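Long-range contacts in VipE (Legionella pneumophila subsp. pneumophila str. Philadelphia 1, PDB 4QN8), which is of unknown biochemical function but probably acts as a bacterial effector, the chain described here being its helical N-terminal part: residues P4-T8 with V51-H56; K63-L67 with I149-F153; L78-T82 with F107-E111; T96-G100 with R127-F132. All coordinates share one frame; numbering follows the deposited sequence.

Contact 1: P4-T8 with V51-H56; sequences PLTQT and VSDSNH
Leu5 and Thr6, at the start of helix 6-20, meet the turn around Asp53 and the ring of His56. Along the Leu5 side chain, CB lies 3.8 Å from Asp53 OD1. With CG beside the backbone N (chi1 -62°), the branch is directed to the turn and the imidazole, where its two methyls part. CD1 settles over one face of the His56 ring, off toward its rim. Leu5 CD2 ends against the backbone of the turn, 3.3 Å from Ser52 O, with Val51 CG1 a more distant neighbour. The same Ser52 O takes the type I turn bond from Asn55 N and a bond of 2.8 Å from His56 ND1. The latter lies in both the ring plane and the carbonyl plane, which fixes the rotation of the imidazole under Leu5.

The polar half belongs to Asp53, whose two carboxylate oxygens are both met on their syn sides. Asp53 OD1 receives Thr6 N at 2.9 Å and 168°, while Asp53 OD2 receives Thr6 OG1 at 2.6 Å. Water 1 extends the grip, donating to Asp53 OD1 and accepting from Gln7 N. A carboxylate from a distant loop thus serves amides of the first helical turn, where its charge probably interacts well with the helix end. Gln7 and His56 both turn to Thr39, Gln7 OE1 accepting from its N and His56 NE2 bonding weakly to its O. Helix 58-69 flanks the start of helix 6-20, its Asp64 accepting from Leu5 N and Thr8 OG1, so the N terminus is held between that helix and the loop preceding it.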
loop_
_atom_site.group_PDB
_atom_site.type_symbol
_atom_site.label_atom_id
_atom_site.label_comp_id
_atom_site.label_asym_id
_atom_site.label_seq_id
_atom_site.Cartn_x
_atom_site.Cartn_y
_atom_site.Cartn_z
ATOM N N PRO A 4 0.780 -17.260 -2.487
ATOM C CA PRO A 4 -0.042 -16.064 -2.256
ATOM C C PRO A 4 -1.508 -16.327 -2.589
ATOM O O PRO A 4 -1.831 -17.369 -3.159
ATOM C CB PRO A 4 0.531 -15.044 -3.244
ATOM C CG PRO A 4 1.215 -15.865 -4.298
ATOM C CD PRO A 4 1.739 -17.078 -3.591
ATOM N N LEU A 5 -2.383 -15.389 -2.236
ATOM C CA LEU A 5 -3.779 -15.457 -2.640
ATOM C C LEU A 5 -3.892 -15.484 -4.157
ATOM O O LEU A 5 -3.033 -14.925 -4.855
ATOM C CB LEU A 5 -4.516 -14.220 -2.142
ATOM C CG LEU A 5 -4.547 -14.062 -0.622
ATOM C CD1 LEU A 5 -5.024 -12.671 -0.222
ATOM C CD2 LEU A 5 -5.468 -15.120 -0.064
ATOM N N THR A 6 -4.945 -16.124 -4.665
ATOM C CA THR A 6 -5.191 -16.143 -6.104
ATOM C C THR A 6 -5.361 -14.720 -6.637
ATOM O O THR A 6 -4.830 -14.369 -7.696
ATOM C CB THR A 6 -6.403 -17.017 -6.455
ATOM O OG1 THR A 6 -6.153 -18.359 -6.009
ATOM C CG2 THR A 6 -6.637 -17.025 -7.964
ATOM N N GLN A 7 -6.082 -13.892 -5.885
ATOM C CA GLN A 7 -6.248 -12.482 -6.215
ATOM C C GLN A 7 -4.886 -11.811 -6.455
ATOM O O GLN A 7 -4.695 -11.083 -7.434
ATOM C CB GLN A 7 -6.988 -11.795 -5.064
ATOM C CG GLN A 7 -7.144 -10.314 -5.217
ATOM C CD GLN A 7 -7.965 -9.688 -4.100
ATOM O OE1 GLN A 7 -8.194 -8.484 -4.107
ATOM N NE2 GLN A 7 -8.426 -10.508 -3.147
ATOM N N THR A 8 -3.937 -12.082 -5.565
ATOM C CA THR A 8 -2.595 -11.528 -5.680
ATOM C C THR A 8 -1.922 -12.002 -6.956
ATOM O O THR A 8 -1.353 -11.204 -7.702
ATOM C CB THR A 8 -1.740 -11.950 -4.493
ATOM O OG1 THR A 8 -2.201 -11.254 -3.332
ATOM C CG2 THR A 8 -0.254 -11.620 -4.730
ATOM N N VAL A 51 -5.296 -16.613 6.797
ATOM C CA VAL A 51 -5.564 -15.871 5.567
ATOM C C VAL A 51 -5.581 -16.848 4.388
ATOM O O VAL A 51 -4.609 -17.568 4.164
ATOM C CB VAL A 51 -4.478 -14.810 5.305
ATOM C CG1 VAL A 51 -4.790 -14.023 4.037
ATOM C CG2 VAL A 51 -4.349 -13.865 6.497
ATOM N N SER A 52 -6.691 -16.885 3.653
ATOM C CA SER A 52 -6.825 -17.737 2.472
ATOM C C SER A 52 -7.713 -17.076 1.421
ATOM O O SER A 52 -8.194 -15.953 1.611
ATOM C CB SER A 52 -7.379 -19.118 2.841
ATOM O OG SER A 52 -8.705 -19.031 3.331
ATOM N N ASP A 53 -7.917 -17.766 0.309
ATOM C CA ASP A 53 -8.763 -17.255 -0.765
ATOM C C ASP A 53 -10.196 -16.993 -0.312
ATOM O O ASP A 53 -10.888 -16.159 -0.893
ATOM C CB ASP A 53 -8.795 -18.254 -1.929
ATOM C CG ASP A 53 -7.618 -18.104 -2.867
ATOM O OD1 ASP A 53 -6.796 -17.183 -2.660
ATOM O OD2 ASP A 53 -7.534 -18.907 -3.826
ATOM N N SER A 54 -10.646 -17.725 0.708
ATOM C CA SER A 54 -12.026 -17.622 1.166
ATOM C C SER A 54 -12.100 -16.917 2.516
ATOM O O SER A 54 -13.172 -16.849 3.123
ATOM C CB SER A 54 -12.654 -19.011 1.288
ATOM O OG SER A 54 -12.052 -19.733 2.342
ATOM N N ASN A 55 -10.966 -16.411 2.989
ATOM C CA ASN A 55 -10.912 -15.748 4.297
ATOM C C ASN A 55 -9.855 -14.657 4.328
ATOM O O ASN A 55 -8.706 -14.905 4.715
ATOM C CB ASN A 55 -10.644 -16.769 5.412
ATOM C CG ASN A 55 -10.984 -16.228 6.801
ATOM O OD1 ASN A 55 -12.065 -15.667 7.019
ATOM N ND2 ASN A 55 -10.060 -16.392 7.743
ATOM N N HIS A 56 -10.222 -13.450 3.900
ATOM C CA HIS A 56 -9.254 -12.351 3.918
ATOM C C HIS A 56 -9.925 -10.981 3.903
ATOM O O HIS A 56 -10.887 -10.746 3.174
ATOM C CB HIS A 56 -8.242 -12.467 2.766
ATOM C CG HIS A 56 -8.857 -12.363 1.401
ATOM N ND1 HIS A 56 -9.159 -13.483 0.649
ATOM C CD2 HIS A 56 -9.221 -11.300 0.661
ATOM C CE1 HIS A 56 -9.702 -13.096 -0.498
ATOM N NE2 HIS A 56 -9.744 -11.783 -0.522
HETATM O O HOH W 1 -7.617 -14.677 -3.562
#

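Contact 2: K63-L67 with I149-F153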
loop_
_atom_site.group_PDB
_atom_site.type_symbol
_atom_site.label_atom_id
_atom_site.label_comp_id
_atom_site.label_asym_id
_atom_site.label_seq_id
_atom_site.Cartn_x
_atom_site.Cartn_y
_atom_site.Cartn_z
ATOM N N LYS A 63 -1.858 -6.381 1.526
ATOM C CA LYS A 63 -0.608 -6.789 2.155
ATOM C C LYS A 63 0.013 -7.934 1.375
ATOM O O LYS A 63 1.221 -7.947 1.116
ATOM C CB LYS A 63 -0.866 -7.257 3.597
ATOM C CG LYS A 63 -1.014 -6.157 4.647
ATOM C CD LYS A 63 -1.279 -6.839 5.990
ATOM C CE LYS A 63 -1.474 -5.889 7.139
ATOM N NZ LYS A 63 -1.891 -6.693 8.325
ATOM N N ASP A 64 -0.819 -8.900 1.002
ATOM C CA ASP A 64 -0.322 -10.091 0.315
ATOM C C ASP A 64 0.314 -9.690 -1.016
ATOM O O ASP A 64 1.377 -10.200 -1.389
ATOM C CB ASP A 64 -1.457 -11.106 0.130
ATOM C CG ASP A 64 -0.964 -12.465 -0.346
ATOM O OD1 ASP A 64 -0.261 -13.158 0.427
ATOM O OD2 ASP A 64 -1.287 -12.843 -1.490
ATOM N N PHE A 65 -0.332 -8.762 -1.718
ATOM C CA PHE A 65 0.179 -8.274 -3.009
ATOM C C PHE A 65 1.524 -7.578 -2.847
ATOM O O PHE A 65 2.471 -7.865 -3.582
ATOM C CB PHE A 65 -0.826 -7.313 -3.640
ATOM C CG PHE A 65 -0.388 -6.741 -4.961
ATOM C CD1 PHE A 65 -0.641 -7.419 -6.141
ATOM C CD2 PHE A 65 0.235 -5.498 -5.017
ATOM C CE1 PHE A 65 -0.262 -6.873 -7.375
ATOM C CE2 PHE A 65 0.630 -4.956 -6.232
ATOM C CZ PHE A 65 0.378 -5.649 -7.415
ATOM N N VAL A 66 1.620 -6.671 -1.881
ATOM C CA VAL A 66 2.874 -5.964 -1.654
ATOM C C VAL A 66 3.949 -6.936 -1.171
ATOM O O VAL A 66 5.103 -6.861 -1.598
ATOM C CB VAL A 66 2.676 -4.807 -0.666
ATOM C CG1 VAL A 66 4.018 -4.155 -0.319
ATOM C CG2 VAL A 66 1.709 -3.790 -1.275
ATOM N N LEU A 67 3.561 -7.886 -0.321
ATOM C CA LEU A 67 4.509 -8.889 0.194
ATOM C C LEU A 67 5.136 -9.696 -0.940
ATOM O O LEU A 67 6.249 -10.237 -0.817
ATOM C CB LEU A 67 3.785 -9.844 1.146
ATOM C CG LEU A 67 4.598 -10.801 2.007
ATOM C CD1 LEU A 67 5.479 -10.000 2.957
ATOM C CD2 LEU A 67 3.664 -11.694 2.797
ATOM N N ILE A 149 0.779 -1.987 9.967
ATOM C CA ILE A 149 1.120 -2.517 8.665
ATOM C C ILE A 149 2.645 -2.674 8.578
ATOM O O ILE A 149 3.146 -3.691 8.089
ATOM C CB ILE A 149 0.585 -1.618 7.546
ATOM C CG1 ILE A 149 -0.873 -1.267 7.854
ATOM C CG2 ILE A 149 0.659 -2.338 6.215
ATOM C CD1 ILE A 149 -1.505 -0.442 6.793
ATOM N N ILE A 150 3.383 -1.676 9.071
ATOM C CA ILE A 150 4.842 -1.770 9.125
ATOM C C ILE A 150 5.236 -3.006 9.932
ATOM O O ILE A 150 6.119 -3.770 9.530
ATOM C CB ILE A 150 5.479 -0.509 9.771
ATOM C CG1 ILE A 150 5.217 0.731 8.898
ATOM C CG2 ILE A 150 6.965 -0.699 10.005
ATOM C CD1 ILE A 150 5.463 2.057 9.636
ATOM N N ALA A 151 4.557 -3.223 11.057
ATOM C CA ALA A 151 4.893 -4.348 11.936
ATOM C C ALA A 151 4.651 -5.685 11.235
ATOM O O ALA A 151 5.372 -6.666 11.457
ATOM C CB ALA A 151 4.091 -4.273 13.227
ATOM N N PHE A 152 3.641 -5.711 10.373
ATOM C CA PHE A 152 3.335 -6.915 9.614
ATOM C C PHE A 152 4.466 -7.259 8.661
ATOM O O PHE A 152 4.896 -8.409 8.572
ATOM C CB PHE A 152 2.033 -6.749 8.822
ATOM C CG PHE A 152 1.801 -7.845 7.815
ATOM C CD1 PHE A 152 1.253 -9.053 8.208
ATOM C CD2 PHE A 152 2.151 -7.673 6.483
ATOM C CE1 PHE A 152 1.054 -10.079 7.289
ATOM C CE2 PHE A 152 1.963 -8.694 5.559
ATOM C CZ PHE A 152 1.405 -9.897 5.962
ATOM N N PHE A 153 4.945 -6.265 7.928
ATOM C CA PHE A 153 6.019 -6.508 6.973
ATOM C C PHE A 153 7.328 -6.869 7.665
ATOM O O PHE A 153 8.158 -7.601 7.114
ATOM C CB PHE A 153 6.183 -5.295 6.054
ATOM C CG PHE A 153 5.073 -5.149 5.048
ATOM C CD1 PHE A 153 4.662 -6.239 4.291
ATOM C CD2 PHE A 153 4.431 -3.938 4.869
ATOM C CE1 PHE A 153 3.641 -6.115 3.362
ATOM C CE2 PHE A 153 3.397 -3.810 3.946
ATOM C CZ PHE A 153 3.001 -4.898 3.191
#
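Lys63 O, which accepts the helical bond from Leu67 N at 2.7 Å, also lies at the edge of the Phe153 ring, near its plane and 3.8 Å from CE1. No hydrogen bond joins the two helices here; the contact rests on a lysine chain laid across one ring and on apolar packing round another. Lys63 is extended beyond CG, and its methylenes run obliquely over one face of Phe152. Lys63 CB starts the run 3.7 Å from Phe152 CE2. Lys63 CD sits over the middle of the Phe152 ring, 3.6 Å from its centroid and only 14° from the normal, a CH-pi contact. Farther out, Lys63 NZ makes an off-centre cation-pi contact at 4.4 Å from the Phe152 centroid, while CE reaches Ile149 CG2.

This is a helix-helix crossing within the all-helical fold: segments 63-67 and 149-153 of helices 58-69 and 135-154 run at 46°, their local axes 11.5 Å apart at closest approach, with the two phenylalanine rings between them. Phe152 holds its CG anti to the backbone N (chi1 169°), directing the ring toward helix 58-69. Phe153 points its CZ at Val66 CG1, 3.7 Å away, nearly at right angles. Leu67 divides its methyls between the aromatics, CD1 at the Phe153 edge and CD2 beside Phe152 CZ. Phe153 packs edge-to-face with Phe110 of helix 103-114, a helix that Val66 and Ile149 also touch.

Contact 3: L78-T82 with F107-E111; sequences LHQLT and FLAFE
Leu78 occupies the apolar centre, spreading its two methyls over helix 103-114. Leu78 CD1 comes 3.7 Å from Phe107 CD2, and its CD2 meets the edge of Phe110, 4.0 Å from Phe110 CD2. Having CG anti to the backbone N (chi1 166°), Leu78 also runs past the Glu111 chain in the opposite direction, its CD2 against Glu111 CG. Leu81 CD1 reaches the Phe107 ring obliquely at CE2. One turn on from Leu78, Thr82 places OG1 at the edge of that ring, 3.6 Å from Phe107 CD2, and CG2 over the backbone of Leu108. The Thr82 hydroxyl is turned back to donate to Leu78 O at 2.9 Å; this carbonyl receives Thr82 N from the other face of its plane.

Segments 78-82 and 107-111, on helices 75-88 and 103-114, run roughly antiparallel, with a signed crossing angle of -150° and local axes 9.8 Å apart. At the polar margin, His79 ND1 donates to Glu111 OE2 over 2.6 Å at 160°. The bond lies in the imidazole plane and uses the syn lone pair of the oxygen, the carboxylate standing almost perpendicular to the ring. His122 supplies the second layer: its NE2 bonds Glu111 OE1 and its ring stacks on His79. Both oxygens of a buried carboxylate are engaged by imidazoles, which should fix its orientation and probably lowers the cost of placing such a polar group beside leucine and phenylalanine.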
loop_
_atom_site.group_PDB
_atom_site.type_symbol
_atom_site.label_atom_id
_atom_site.label_comp_id
_atom_site.label_asym_id
_atom_site.label_seq_id
_atom_site.Cartn_x
_atom_site.Cartn_y
_atom_site.Cartn_z
ATOM N N LEU A 78 11.268 1.228 -5.696
ATOM C CA LEU A 78 10.219 1.238 -4.692
ATOM C C LEU A 78 9.927 2.649 -4.187
ATOM O O LEU A 78 8.757 3.020 -4.021
ATOM C CB LEU A 78 10.618 0.321 -3.533
ATOM C CG LEU A 78 9.838 0.434 -2.235
ATOM C CD1 LEU A 78 8.410 -0.085 -2.403
ATOM C CD2 LEU A 78 10.604 -0.363 -1.176
ATOM N N HIS A 79 10.965 3.446 -3.965
ATOM C CA HIS A 79 10.732 4.800 -3.448
ATOM C C HIS A 79 9.958 5.631 -4.466
ATOM O O HIS A 79 9.025 6.359 -4.126
ATOM C CB HIS A 79 12.040 5.499 -3.104
ATOM C CG HIS A 79 11.839 6.832 -2.468
ATOM N ND1 HIS A 79 11.494 6.967 -1.140
ATOM C CD2 HIS A 79 11.886 8.084 -2.979
ATOM C CE1 HIS A 79 11.358 8.254 -0.855
ATOM N NE2 HIS A 79 11.584 8.951 -1.955
ATOM N N GLN A 80 10.359 5.499 -5.724
ATOM C CA GLN A 80 9.775 6.249 -6.837
ATOM C C GLN A 80 8.315 5.829 -7.010
ATOM O O GLN A 80 7.425 6.676 -7.150
ATOM C CB GLN A 80 10.594 5.930 -8.093
ATOM C CG GLN A 80 10.369 6.765 -9.328
ATOM C CD GLN A 80 11.337 6.354 -10.443
ATOM O OE1 GLN A 80 11.359 5.188 -10.854
ATOM N NE2 GLN A 80 12.160 7.301 -10.913
ATOM N N LEU A 81 8.054 4.526 -6.972
ATOM C CA LEU A 81 6.676 4.045 -7.096
ATOM C C LEU A 81 5.815 4.583 -5.959
ATOM O O LEU A 81 4.711 5.073 -6.185
ATOM C CB LEU A 81 6.600 2.514 -7.117
ATOM C CG LEU A 81 6.990 1.793 -8.406
ATOM C CD1 LEU A 81 7.030 0.288 -8.159
ATOM C CD2 LEU A 81 6.024 2.128 -9.534
ATOM N N THR A 82 6.326 4.523 -4.738
ATOM C CA THR A 82 5.545 4.999 -3.597
ATOM C C THR A 82 5.225 6.495 -3.712
ATOM O O THR A 82 4.103 6.938 -3.404
ATOM C CB THR A 82 6.299 4.703 -2.301
ATOM O OG1 THR A 82 6.459 3.284 -2.191
ATOM C CG2 THR A 82 5.526 5.214 -1.077
ATOM N N PHE A 107 2.351 0.234 0.290
ATOM C CA PHE A 107 3.671 0.470 -0.283
ATOM C C PHE A 107 4.511 1.343 0.649
ATOM O O PHE A 107 5.703 1.069 0.859
ATOM C CB PHE A 107 3.546 1.130 -1.656
ATOM C CG PHE A 107 3.788 0.192 -2.798
ATOM C CD1 PHE A 107 2.900 -0.835 -3.076
ATOM C CD2 PHE A 107 4.905 0.341 -3.594
ATOM C CE1 PHE A 107 3.128 -1.704 -4.123
ATOM C CE2 PHE A 107 5.141 -0.525 -4.651
ATOM C CZ PHE A 107 4.247 -1.556 -4.907
ATOM N N LEU A 108 3.903 2.384 1.207
ATOM C CA LEU A 108 4.623 3.255 2.144
ATOM C C LEU A 108 5.073 2.470 3.374
ATOM O O LEU A 108 6.217 2.597 3.821
ATOM C CB LEU A 108 3.757 4.458 2.558
ATOM C CG LEU A 108 4.301 5.442 3.605
ATOM C CD1 LEU A 108 5.623 6.047 3.164
ATOM C CD2 LEU A 108 3.287 6.565 3.822
ATOM N N ALA A 109 4.169 1.658 3.921
ATOM C CA ALA A 109 4.492 0.811 5.073
ATOM C C ALA A 109 5.617 -0.179 4.773
ATOM O O ALA A 109 6.443 -0.468 5.637
ATOM C CB ALA A 109 3.258 0.070 5.556
ATOM N N PHE A 110 5.638 -0.711 3.562
ATOM C CA PHE A 110 6.657 -1.684 3.196
ATOM C C PHE A 110 8.001 -0.984 3.106
ATOM O O PHE A 110 9.031 -1.504 3.560
ATOM C CB PHE A 110 6.295 -2.318 1.859
ATOM C CG PHE A 110 7.240 -3.387 1.417
ATOM C CD1 PHE A 110 7.071 -4.698 1.845
ATOM C CD2 PHE A 110 8.292 -3.087 0.569
ATOM C CE1 PHE A 110 7.938 -5.697 1.425
ATOM C CE2 PHE A 110 9.163 -4.084 0.136
ATOM C CZ PHE A 110 8.985 -5.391 0.568
ATOM N N GLU A 111 7.998 0.202 2.512
ATOM C CA GLU A 111 9.230 0.966 2.440
ATOM C C GLU A 111 9.689 1.372 3.831
ATOM O O GLU A 111 10.897 1.386 4.103
ATOM C CB GLU A 111 9.121 2.192 1.514
ATOM C CG GLU A 111 10.510 2.745 1.149
ATOM C CD GLU A 111 10.452 4.036 0.352
ATOM O OE1 GLU A 111 9.359 4.382 -0.154
ATOM O OE2 GLU A 111 11.513 4.698 0.209
#

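Contact 4: T96-G100 with R127-F132; sequences TFMRG and RVRTEF
The Phe97 ring lies between aliphatic groups on both faces. Arg127 CG sits over one, 4.1 Å from the ring centroid, and CG of Met98, next to Phe97 in the chain and present as selenomethionine, covers the other. Arg127 bends at chi2 (78°), which brings its guanidinium back onto the Phe97 face that CG covers. There it stacks off-centre, the planes 27° apart and Arg127 CZ 4.4 Å from the Phe97 centroid, a cation-pi contact. Val128 CG2 lies at the Phe97 edge, and Glu131 CG and Phe132 CE1 approach obliquely. Phe97 O lies at the Phe132 ring edge, 3.4 Å from Phe132 CZ. In one of its two deposited conformers Arg99 lays a guanidinium face over Phe132 CZ, a less certain contact.

The contact joins the loop between helices 75-88 and 103-114 to the short helix 126-131, which Phe132 is the first residue to leave. Ile86 of helix 75-88 touches Phe97, Met98, Arg127 and Val128, and Ile138 and Leu141 of helix 135-154 touch Phe132. Glu131 bends toward the loop until its CD is 3.5 Å from Phe97 CB. Glu131 OE1 forms a salt bridge with Arg127 NE, 3.2 Å long and nearly straight at 171°, lying in the guanidinium plane and using the anti lone pair. Arg127 NH1 bonds Ser89 O, so the guanidinium is held from two directions. Water 2 links Glu131 OE2 to Thr96 N.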
loop_
_atom_site.group_PDB
_atom_site.type_symbol
_atom_site.label_atom_id
_atom_site.label_comp_id
_atom_site.label_asym_id
_atom_site.label_seq_id
_atom_site.Cartn_x
_atom_site.Cartn_y
_atom_site.Cartn_z
ATOM N N THR A 96 -9.743 11.524 4.678
ATOM C CA THR A 96 -9.771 10.081 4.415
ATOM C C THR A 96 -8.461 9.500 3.844
ATOM O O THR A 96 -8.252 8.278 3.844
ATOM C CB THR A 96 -10.919 9.726 3.455
ATOM O OG1 THR A 96 -10.762 10.469 2.240
ATOM C CG2 THR A 96 -12.262 10.062 4.081
ATOM N N PHE A 97 -7.586 10.361 3.333
ATOM C CA PHE A 97 -6.330 9.885 2.759
ATOM C C PHE A 97 -5.558 9.080 3.816
ATOM O O PHE A 97 -5.386 9.549 4.941
ATOM C CB PHE A 97 -5.509 11.072 2.242
ATOM C CG PHE A 97 -4.203 10.682 1.590
ATOM C CD1 PHE A 97 -4.191 10.020 0.374
ATOM C CD2 PHE A 97 -2.990 11.009 2.180
ATOM C CE1 PHE A 97 -2.989 9.681 -0.239
ATOM C CE2 PHE A 97 -1.792 10.675 1.573
ATOM C CZ PHE A 97 -1.793 10.000 0.362
HETATM N N MSE A 98 -5.155 7.858 3.446
HETATM C CA MSE A 98 -4.396 6.905 4.283
HETATM C C MSE A 98 -5.153 6.174 5.392
HETATM O O MSE A 98 -4.579 5.300 6.046
HETATM C CB MSE A 98 -3.122 7.530 4.869
HETATM C CG MSE A 98 -2.108 7.972 3.862
HETATM SE SE MSE A 98 -0.950 6.458 3.471
HETATM C CE MSE A 98 0.081 7.170 1.950
ATOM N N ARG A 99 -6.414 6.513 5.628
ATOM C CA ARG A 99 -7.180 5.845 6.678
ATOM C C ARG A 99 -7.783 4.540 6.156
ATOM O O ARG A 99 -7.869 3.551 6.884
ATOM C CB ARG A 99 -8.299 6.738 7.232
ATOM C CG ARG A 99 -8.083 8.248 7.100
ATOM C CD ARG A 99 -6.823 8.736 7.791
ATOM N NE ARG A 99 -7.004 10.018 8.482
ATOM C CZ ARG A 99 -6.910 11.219 7.912
ATOM N NH1 ARG A 99 -6.666 11.349 6.612
ATOM N NH2 ARG A 99 -7.074 12.306 8.655
ATOM N N GLY A 100 -8.215 4.549 4.898
ATOM C CA GLY A 100 -8.789 3.366 4.292
ATOM C C GLY A 100 -7.686 2.388 3.945
ATOM O O GLY A 100 -6.500 2.749 3.944
ATOM N N ARG A 127 1.344 16.078 -0.928
ATOM C CA ARG A 127 0.083 15.419 -0.594
ATOM C C ARG A 127 0.022 15.073 0.897
ATOM O O ARG A 127 -1.001 15.305 1.549
ATOM C CB ARG A 127 -0.120 14.161 -1.443
ATOM C CG ARG A 127 -1.462 13.460 -1.228
ATOM C CD ARG A 127 -2.568 14.196 -1.953
ATOM N NE ARG A 127 -3.866 13.522 -1.846
ATOM C CZ ARG A 127 -4.270 12.530 -2.642
ATOM N NH1 ARG A 127 -3.470 12.074 -3.595
ATOM N NH2 ARG A 127 -5.470 11.982 -2.475
ATOM N N VAL A 128 1.107 14.543 1.451
ATOM C CA VAL A 128 1.068 14.155 2.864
ATOM C C VAL A 128 0.998 15.401 3.731
ATOM O O VAL A 128 0.273 15.435 4.726
ATOM C CB VAL A 128 2.269 13.277 3.261
ATOM C CG1 VAL A 128 2.347 13.097 4.785
ATOM C CG2 VAL A 128 2.192 11.923 2.558
ATOM N N ARG A 129 1.736 16.436 3.345
ATOM C CA ARG A 129 1.662 17.694 4.081
ATOM C C ARG A 129 0.270 18.299 4.036
ATOM O O ARG A 129 -0.206 18.821 5.039
ATOM C CB ARG A 129 2.693 18.703 3.588
ATOM C CG ARG A 129 4.088 18.427 4.087
ATOM N N THR A 130 -0.386 18.230 2.881
ATOM C CA THR A 130 -1.739 18.784 2.762
ATOM C C THR A 130 -2.726 18.047 3.662
ATOM O O THR A 130 -3.552 18.671 4.344
ATOM C CB THR A 130 -2.259 18.702 1.311
ATOM O OG1 THR A 130 -1.456 19.535 0.467
ATOM C CG2 THR A 130 -3.716 19.164 1.227
ATOM N N GLU A 131 -2.628 16.722 3.659
ATOM C CA GLU A 131 -3.610 15.849 4.305
ATOM C C GLU A 131 -3.325 15.644 5.791
ATOM O O GLU A 131 -4.225 15.286 6.556
ATOM C CB GLU A 131 -3.625 14.483 3.607
ATOM C CG GLU A 131 -3.938 14.538 2.112
ATOM C CD GLU A 131 -5.418 14.514 1.807
ATOM O OE1 GLU A 131 -5.764 14.224 0.637
ATOM O OE2 GLU A 131 -6.237 14.778 2.724
ATOM N N PHE A 132 -2.066 15.838 6.178
ATOM C CA PHE A 132 -1.637 15.750 7.583
ATOM C C PHE A 132 -0.772 16.970 7.907
ATOM O O PHE A 132 0.462 16.872 7.977
ATOM C CB PHE A 132 -0.853 14.447 7.810
ATOM C CG PHE A 132 -1.673 13.201 7.601
ATOM C CD1 PHE A 132 -1.797 12.635 6.339
ATOM C CD2 PHE A 132 -2.332 12.598 8.664
ATOM C CE1 PHE A 132 -2.557 11.486 6.134
ATOM C CE2 PHE A 132 -3.093 11.438 8.470
ATOM C CZ PHE A 132 -3.211 10.889 7.202
HETATM O O HOH W 2 -8.257 13.300 2.788
HETATM O O HOH W 3 -6.433 14.101 5.592
#

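How the contacts relate
From the N terminus, contact 1 closes the first loop, tying the beginning of helix 6-20 to the segment just ahead of helix 58-69. It ends before contact 2 opens, yet the two touch through Asp64. Contact 2 closes the longest loop, bringing helix 58-69 to the C-terminal helix 135-154, and both remaining contacts are nested inside it. These two cross: 78-82 pairs with 107-111, while 96-100, lying between them, pairs with 127-132. Helix 103-114 runs through the middle, packing on contact 2 through Phe107, Ala109 and Phe110 and on contact 4 through Leu108. Contacts 1 and 4 lie on opposite sides of the chain's centre, with centres about 28 Å apart.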